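Putative cytochrome P450 YjiB (Bacillus subtilis subsp. subtilis, PDB 4RM4) probably acts as a heme-dependent monooxygenase of the cytochrome P450 family, inserting an oxygen atom from molecular oxygen into organic substrates. Local coordinates at residues A279-R291 / P380-F392. Residues are numbered along the deposited sequence; the frame is centred on the assembly and turned at random.
With HEM (protoporphyrin IX containing Fe), chain B.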
loop_
_atom_site.group_PDB
_atom_site.type_symbol
_atom_site.label_atom_id
_atom_site.label_comp_id
_atom_site.label_asym_id
_atom_site.label_seq_id
_atom_site.Cartn_x
_atom_site.Cartn_y
_atom_site.Cartn_z
ATOM N N ALA A 279 11.563 6.559 1.061
ATOM C CA ALA A 279 10.978 5.585 1.975
ATOM C C ALA A 279 10.261 4.492 1.178
ATOM O O ALA A 279 10.321 3.308 1.524
ATOM C CB ALA A 279 10.033 6.264 2.962
ATOM N N LEU A 280 9.587 4.889 0.105
ATOM C CA LEU A 280 8.964 3.914 -0.798
ATOM C C LEU A 280 10.010 2.991 -1.401
ATOM O O LEU A 280 9.800 1.786 -1.487
ATOM C CB LEU A 280 8.182 4.611 -1.910
ATOM C CG LEU A 280 6.835 5.178 -1.413
ATOM C CD1 LEU A 280 6.394 6.367 -2.253
ATOM C CD2 LEU A 280 5.760 4.105 -1.344
ATOM N N ARG A 281 11.135 3.557 -1.830
ATOM C CA ARG A 281 12.181 2.722 -2.406
ATOM C C ARG A 281 12.757 1.791 -1.351
ATOM O O ARG A 281 12.913 0.585 -1.577
ATOM C CB ARG A 281 13.325 3.553 -3.011
ATOM C CG ARG A 281 14.335 2.618 -3.714
ATOM C CD ARG A 281 15.676 3.289 -4.028
ATOM N NE ARG A 281 16.394 3.710 -2.826
ATOM C CZ ARG A 281 17.293 2.970 -2.176
ATOM N NH1 ARG A 281 17.916 3.464 -1.111
ATOM N NH2 ARG A 281 17.604 1.757 -2.606
ATOM N N PHE A 282 13.057 2.358 -0.193
ATOM C CA PHE A 282 13.873 1.666 0.812
ATOM C C PHE A 282 13.103 0.598 1.586
ATOM O O PHE A 282 13.667 -0.449 1.913
ATOM C CB PHE A 282 14.465 2.683 1.787
ATOM C CG PHE A 282 15.706 2.208 2.498
ATOM C CD1 PHE A 282 16.843 1.861 1.791
ATOM C CD2 PHE A 282 15.743 2.146 3.881
ATOM C CE1 PHE A 282 17.994 1.446 2.460
ATOM C CE2 PHE A 282 16.891 1.739 4.551
ATOM C CZ PHE A 282 18.008 1.383 3.840
ATOM N N ARG A 283 11.831 0.872 1.880
ATOM C CA ARG A 283 10.994 -0.030 2.674
ATOM C C ARG A 283 9.549 -0.110 2.165
ATOM O O ARG A 283 8.600 0.223 2.877
ATOM C CB ARG A 283 11.027 0.348 4.165
ATOM C CG ARG A 283 12.327 -0.089 4.873
ATOM C CD ARG A 283 12.328 0.220 6.380
ATOM N NE ARG A 283 13.411 -0.486 7.084
ATOM C CZ ARG A 283 14.520 0.091 7.548
ATOM N NH1 ARG A 283 14.717 1.394 7.398
ATOM N NH2 ARG A 283 15.444 -0.645 8.169
ATOM N N ALA A 284 9.419 -0.565 0.923
ATOM C CA ALA A 284 8.122 -0.705 0.260
ATOM C C ALA A 284 7.226 -1.578 1.123
ATOM O O ALA A 284 7.653 -2.628 1.571
ATOM C CB ALA A 284 8.321 -1.346 -1.118
ATOM N N PRO A 285 5.973 -1.146 1.336
ATOM C CA PRO A 285 5.000 -1.882 2.150
ATOM C C PRO A 285 4.470 -3.135 1.443
ATOM O O PRO A 285 4.025 -4.080 2.098
ATOM C CB PRO A 285 3.848 -0.872 2.330
ATOM C CG PRO A 285 4.368 0.445 1.878
ATOM C CD PRO A 285 5.452 0.152 0.886
ATOM N N ALA A 286 4.488 -3.126 0.115
ATOM C CA ALA A 286 3.990 -4.270 -0.641
ATOM C C ALA A 286 5.137 -4.882 -1.435
ATOM O O ALA A 286 5.345 -4.542 -2.593
ATOM C CB ALA A 286 2.833 -3.842 -1.558
ATOM N N PRO A 287 5.898 -5.789 -0.802
ATOM C CA PRO A 287 7.189 -6.254 -1.342
ATOM C C PRO A 287 7.113 -7.164 -2.553
ATOM O O PRO A 287 8.124 -7.308 -3.242
ATOM C CB PRO A 287 7.795 -7.038 -0.170
ATOM C CG PRO A 287 6.609 -7.485 0.631
ATOM C CD PRO A 287 5.638 -6.327 0.547
ATOM N N VAL A 288 5.959 -7.784 -2.798
ATOM C CA VAL A 288 5.886 -8.830 -3.811
ATOM C C VAL A 288 4.548 -8.806 -4.579
ATOM O O VAL A 288 3.480 -8.574 -4.006
ATOM C CB VAL A 288 6.204 -10.225 -3.166
ATOM C CG1 VAL A 288 5.150 -10.598 -2.112
ATOM C CG2 VAL A 288 6.329 -11.306 -4.223
ATOM N N LEU A 289 4.613 -9.021 -5.891
ATOM C CA LEU A 289 3.429 -8.937 -6.725
ATOM C C LEU A 289 3.374 -10.222 -7.556
ATOM O O LEU A 289 4.416 -10.752 -7.931
ATOM C CB LEU A 289 3.527 -7.708 -7.631
ATOM C CG LEU A 289 3.558 -6.315 -7.007
ATOM C CD1 LEU A 289 3.724 -5.264 -8.114
ATOM C CD2 LEU A 289 2.285 -6.030 -6.206
ATOM N N ARG A 290 2.170 -10.733 -7.797
ATOM C CA ARG A 290 1.988 -11.987 -8.527
ATOM C C ARG A 290 1.534 -11.768 -9.976
ATOM O O ARG A 290 0.747 -10.870 -10.268
ATOM C CB ARG A 290 0.952 -12.864 -7.805
ATOM C CG ARG A 290 1.296 -13.226 -6.362
ATOM C CD ARG A 290 0.158 -14.015 -5.719
ATOM N NE ARG A 290 0.454 -14.392 -4.339
ATOM C CZ ARG A 290 0.943 -15.573 -3.974
ATOM N NH1 ARG A 290 1.191 -16.504 -4.886
ATOM N NH2 ARG A 290 1.182 -15.827 -2.694
ATOM N N ARG A 291 2.054 -12.591 -10.882
ATOM C CA ARG A 291 1.558 -12.651 -12.252
ATOM C C ARG A 291 1.472 -14.101 -12.709
ATOM O O ARG A 291 2.072 -14.999 -12.109
ATOM C CB ARG A 291 2.468 -11.866 -13.211
ATOM C CG ARG A 291 2.588 -10.358 -12.912
ATOM C CD ARG A 291 1.310 -9.646 -13.315
ATOM N NE ARG A 291 1.416 -8.189 -13.298
ATOM C CZ ARG A 291 1.157 -7.430 -12.236
ATOM N NH1 ARG A 291 0.805 -7.996 -11.093
ATOM N NH2 ARG A 291 1.266 -6.106 -12.316
ATOM N N PRO A 380 7.655 -6.664 14.252
ATOM C CA PRO A 380 7.401 -6.725 12.813
ATOM C C PRO A 380 6.151 -7.529 12.500
ATOM O O PRO A 380 5.799 -8.454 13.233
ATOM C CB PRO A 380 8.635 -7.462 12.266
ATOM C CG PRO A 380 9.641 -7.483 13.400
ATOM C CD PRO A 380 8.818 -7.479 14.644
ATOM N N ILE A 381 5.486 -7.187 11.408
ATOM C CA ILE A 381 4.451 -8.061 10.891
ATOM C C ILE A 381 5.104 -9.313 10.319
ATOM O O ILE A 381 6.080 -9.222 9.567
ATOM C CB ILE A 381 3.646 -7.377 9.781
ATOM C CG1 ILE A 381 3.037 -6.077 10.302
ATOM C CG2 ILE A 381 2.576 -8.323 9.246
ATOM C CD1 ILE A 381 2.472 -5.172 9.204
ATOM N N GLU A 382 4.573 -10.480 10.676
ATOM C CA GLU A 382 5.090 -11.743 10.147
ATOM C C GLU A 382 4.183 -12.267 9.042
ATOM O O GLU A 382 3.339 -13.135 9.275
ATOM C CB GLU A 382 5.250 -12.790 11.257
ATOM C CG GLU A 382 6.355 -12.483 12.268
ATOM C CD GLU A 382 5.913 -11.537 13.374
ATOM O OE1 GLU A 382 4.697 -11.253 13.479
ATOM O OE2 GLU A 382 6.784 -11.075 14.145
ATOM N N ASN A 383 4.365 -11.724 7.843
ATOM C CA ASN A 383 3.533 -12.054 6.695
ATOM C C ASN A 383 4.311 -11.800 5.415
ATOM O O ASN A 383 4.670 -10.664 5.122
ATOM C CB ASN A 383 2.268 -11.196 6.703
ATOM C CG ASN A 383 1.285 -11.593 5.620
ATOM O OD1 ASN A 383 1.671 -12.137 4.589
ATOM N ND2 ASN A 383 0.006 -11.318 5.850
ATOM N N SER A 384 4.569 -12.859 4.653
ATOM C CA SER A 384 5.397 -12.756 3.453
ATOM C C SER A 384 5.011 -11.593 2.531
ATOM O O SER A 384 5.880 -10.860 2.049
ATOM C CB SER A 384 5.371 -14.075 2.673
ATOM O OG SER A 384 6.149 -15.065 3.319
ATOM N N VAL A 385 3.710 -11.423 2.301
ATOM C CA VAL A 385 3.217 -10.462 1.315
ATOM C C VAL A 385 3.159 -9.018 1.838
ATOM O O VAL A 385 2.765 -8.099 1.117
ATOM C CB VAL A 385 1.823 -10.899 0.779
ATOM C CG1 VAL A 385 0.821 -11.008 1.922
ATOM C CG2 VAL A 385 1.321 -9.948 -0.294
ATOM N N ILE A 386 3.551 -8.826 3.092
ATOM C CA ILE A 386 3.427 -7.531 3.750
ATOM C C ILE A 386 4.754 -7.139 4.393
ATOM O O ILE A 386 5.437 -7.993 4.949
ATOM C CB ILE A 386 2.338 -7.588 4.845
ATOM C CG1 ILE A 386 0.975 -7.882 4.219
ATOM C CG2 ILE A 386 2.302 -6.294 5.639
ATOM C CD1 ILE A 386 -0.154 -7.962 5.222
ATOM N N TYR A 387 5.136 -5.868 4.281
ATOM C CA TYR A 387 6.324 -5.372 4.977
ATOM C C TYR A 387 5.984 -4.160 5.840
ATOM O O TYR A 387 5.724 -3.077 5.328
ATOM C CB TYR A 387 7.464 -5.032 4.004
ATOM C CG TYR A 387 8.725 -4.616 4.735
ATOM C CD1 TYR A 387 9.517 -5.560 5.390
ATOM C CD2 TYR A 387 9.087 -3.284 4.819
ATOM C CE1 TYR A 387 10.664 -5.177 6.089
ATOM C CE2 TYR A 387 10.224 -2.895 5.493
ATOM C CZ TYR A 387 11.006 -3.839 6.134
ATOM O OH TYR A 387 12.129 -3.430 6.807
ATOM N N GLY A 388 5.998 -4.338 7.155
ATOM C CA GLY A 388 5.698 -3.240 8.053
ATOM C C GLY A 388 5.740 -3.659 9.506
ATOM O O GLY A 388 6.275 -4.715 9.827
ATOM N N LEU A 389 5.165 -2.826 10.366
ATOM C CA LEU A 389 5.268 -2.974 11.810
ATOM C C LEU A 389 3.894 -3.121 12.475
ATOM O O LEU A 389 2.953 -2.404 12.143
ATOM C CB LEU A 389 5.997 -1.754 12.401
ATOM C CG LEU A 389 7.443 -1.544 11.945
ATOM C CD1 LEU A 389 7.994 -0.262 12.508
ATOM C CD2 LEU A 389 8.277 -2.738 12.379
ATOM N N LYS A 390 3.799 -4.073 13.398
ATOM C CA LYS A 390 2.625 -4.241 14.248
ATOM C C LYS A 390 2.636 -3.185 15.360
ATOM O O LYS A 390 1.590 -2.694 15.800
ATOM C CB LYS A 390 2.642 -5.640 14.868
ATOM C CG LYS A 390 1.427 -5.951 15.738
ATOM C CD LYS A 390 1.674 -7.158 16.647
ATOM C CE LYS A 390 0.483 -7.408 17.569
ATOM N NZ LYS A 390 0.013 -6.145 18.208
ATOM N N SER A 391 3.836 -2.838 15.805
ATOM C CA SER A 391 4.004 -1.826 16.837
ATOM C C SER A 391 5.348 -1.154 16.650
ATOM O O SER A 391 6.302 -1.786 16.202
ATOM C CB SER A 391 3.904 -2.437 18.239
ATOM O OG SER A 391 4.993 -3.297 18.480
ATOM N N PHE A 392 5.398 0.125 17.004
ATOM C CA PHE A 392 6.570 0.971 16.812
ATOM C C PHE A 392 6.598 1.962 17.985
ATOM O O PHE A 392 6.010 3.053 17.939
ATOM C CB PHE A 392 6.469 1.671 15.445
ATOM C CG PHE A 392 7.665 2.503 15.068
ATOM C CD1 PHE A 392 8.776 2.589 15.894
ATOM C CD2 PHE A 392 7.669 3.203 13.870
ATOM C CE1 PHE A 392 9.866 3.370 15.542
ATOM C CE2 PHE A 392 8.760 3.985 13.499
ATOM C CZ PHE A 392 9.859 4.070 14.341
HETATM C CHA HEM B . -2.356 -1.082 -7.121
HETATM C CHB HEM B . 1.115 -0.356 -3.831
HETATM C CHC HEM B . -1.799 2.715 -1.412
HETATM C CHD HEM B . -5.439 1.603 -4.412
HETATM C C1A HEM B . -1.141 -1.126 -6.468
HETATM C C2A HEM B . 0.059 -1.797 -6.925
HETATM C C3A HEM B . 1.019 -1.596 -6.018
HETATM C C4A HEM B . 0.468 -0.781 -4.961
HETATM C CMA HEM B . 2.475 -2.135 -6.074
HETATM C CAA HEM B . 0.219 -2.598 -8.241
HETATM C CBA HEM B . -0.363 -3.991 -8.095
HETATM C CGA HEM B . 0.036 -4.884 -9.249
HETATM O O1A HEM B . -0.327 -6.086 -9.184
HETATM O O2A HEM B . 0.701 -4.408 -10.205
HETATM C C1B HEM B . 0.624 0.558 -2.931
HETATM C C2B HEM B . 1.400 1.195 -1.884
HETATM C C3B HEM B . 0.588 2.022 -1.211
HETATM C C4B HEM B . -0.721 1.968 -1.817
HETATM C CMB HEM B . 2.896 0.919 -1.619
HETATM C CAB HEM B . 0.899 2.962 -0.024
HETATM C CBB HEM B . 2.153 3.334 0.237
HETATM C C1C HEM B . -3.021 2.705 -2.032
HETATM C C2C HEM B . -4.165 3.525 -1.683
HETATM C C3C HEM B . -5.160 3.207 -2.521
HETATM C C4C HEM B . -4.684 2.190 -3.417
HETATM C CMC HEM B . -4.153 4.566 -0.543
HETATM C CAC HEM B . -6.607 3.751 -2.607
HETATM C CBC HEM B . -7.191 4.491 -1.659
HETATM C C1D HEM B . -4.963 0.765 -5.395
HETATM C C2D HEM B . -5.779 0.202 -6.432
HETATM C C3D HEM B . -4.826 -0.639 -7.289
HETATM C C4D HEM B . -3.520 -0.492 -6.675
HETATM C CMD HEM B . -7.292 0.421 -6.627
HETATM C CAD HEM B . -5.194 -1.455 -8.551
HETATM C CBD HEM B . -4.981 -0.554 -9.769
HETATM C CGD HEM B . -5.222 -1.335 -11.040
HETATM O O1D HEM B . -5.396 -0.686 -12.108
HETATM O O2D HEM B . -5.260 -2.590 -10.958
HETATM N NA HEM B . -0.850 -0.525 -5.258
HETATM N NB HEM B . -0.668 1.054 -2.845
HETATM N NC HEM B . -3.370 1.894 -3.095
HETATM N ND HEM B . -3.655 0.349 -5.572
HETATM FE FE HEM B . -2.086 0.802 -4.291
HETATM O O HOH W 1 3.241 -7.488 -1.309
HETATM O O HOH W 2 -2.431 -1.196 -2.938
#
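The edge of the Tyr387 ring meets the Arg283 side chain where two elements of the cytochrome P450 fold join: the linker from the K helix (272-282, with the ExxR motif Glu278 and Arg281) to strand 289-293, and the turn of the C-terminal β-hairpin between strands 374-380 and 389-395.

Two direct hydrogen bonds join them. Tyr387 N donates to Pro285 O (3.0 Å); proline, with no N-H of its own, can still offer this carbonyl. Arg283 NE donates to Tyr387 OH at 3.2 Å, a bent bond (149°) in the guanidinium plane, which is nearly coplanar with the phenol ring. The hydroxyl also bonds Tyr24 O, while Arg283 NH1 forms a salt bridge with Glu257, so both buried polar ends are anchored.

Apolar contacts accompany these bonds. CE2 of Tyr387 lies 3.6 Å from CG in the extended aliphatic part of Arg283, a reach made possible by a chi1 of -176° that swings the ring away from Tyr387 N. Val288 CG1 packs against Val385 CA.

The same linker borders the heme: Pro285 rests on a pyrrole methyl, and Arg291, bent at chi2 (-74°), pairs both terminal nitrogens with one propionate.

Pro287, compact and rigid, sets its CD 4.1 Å from Tyr387 CB and 3.4 Å from Val385 O.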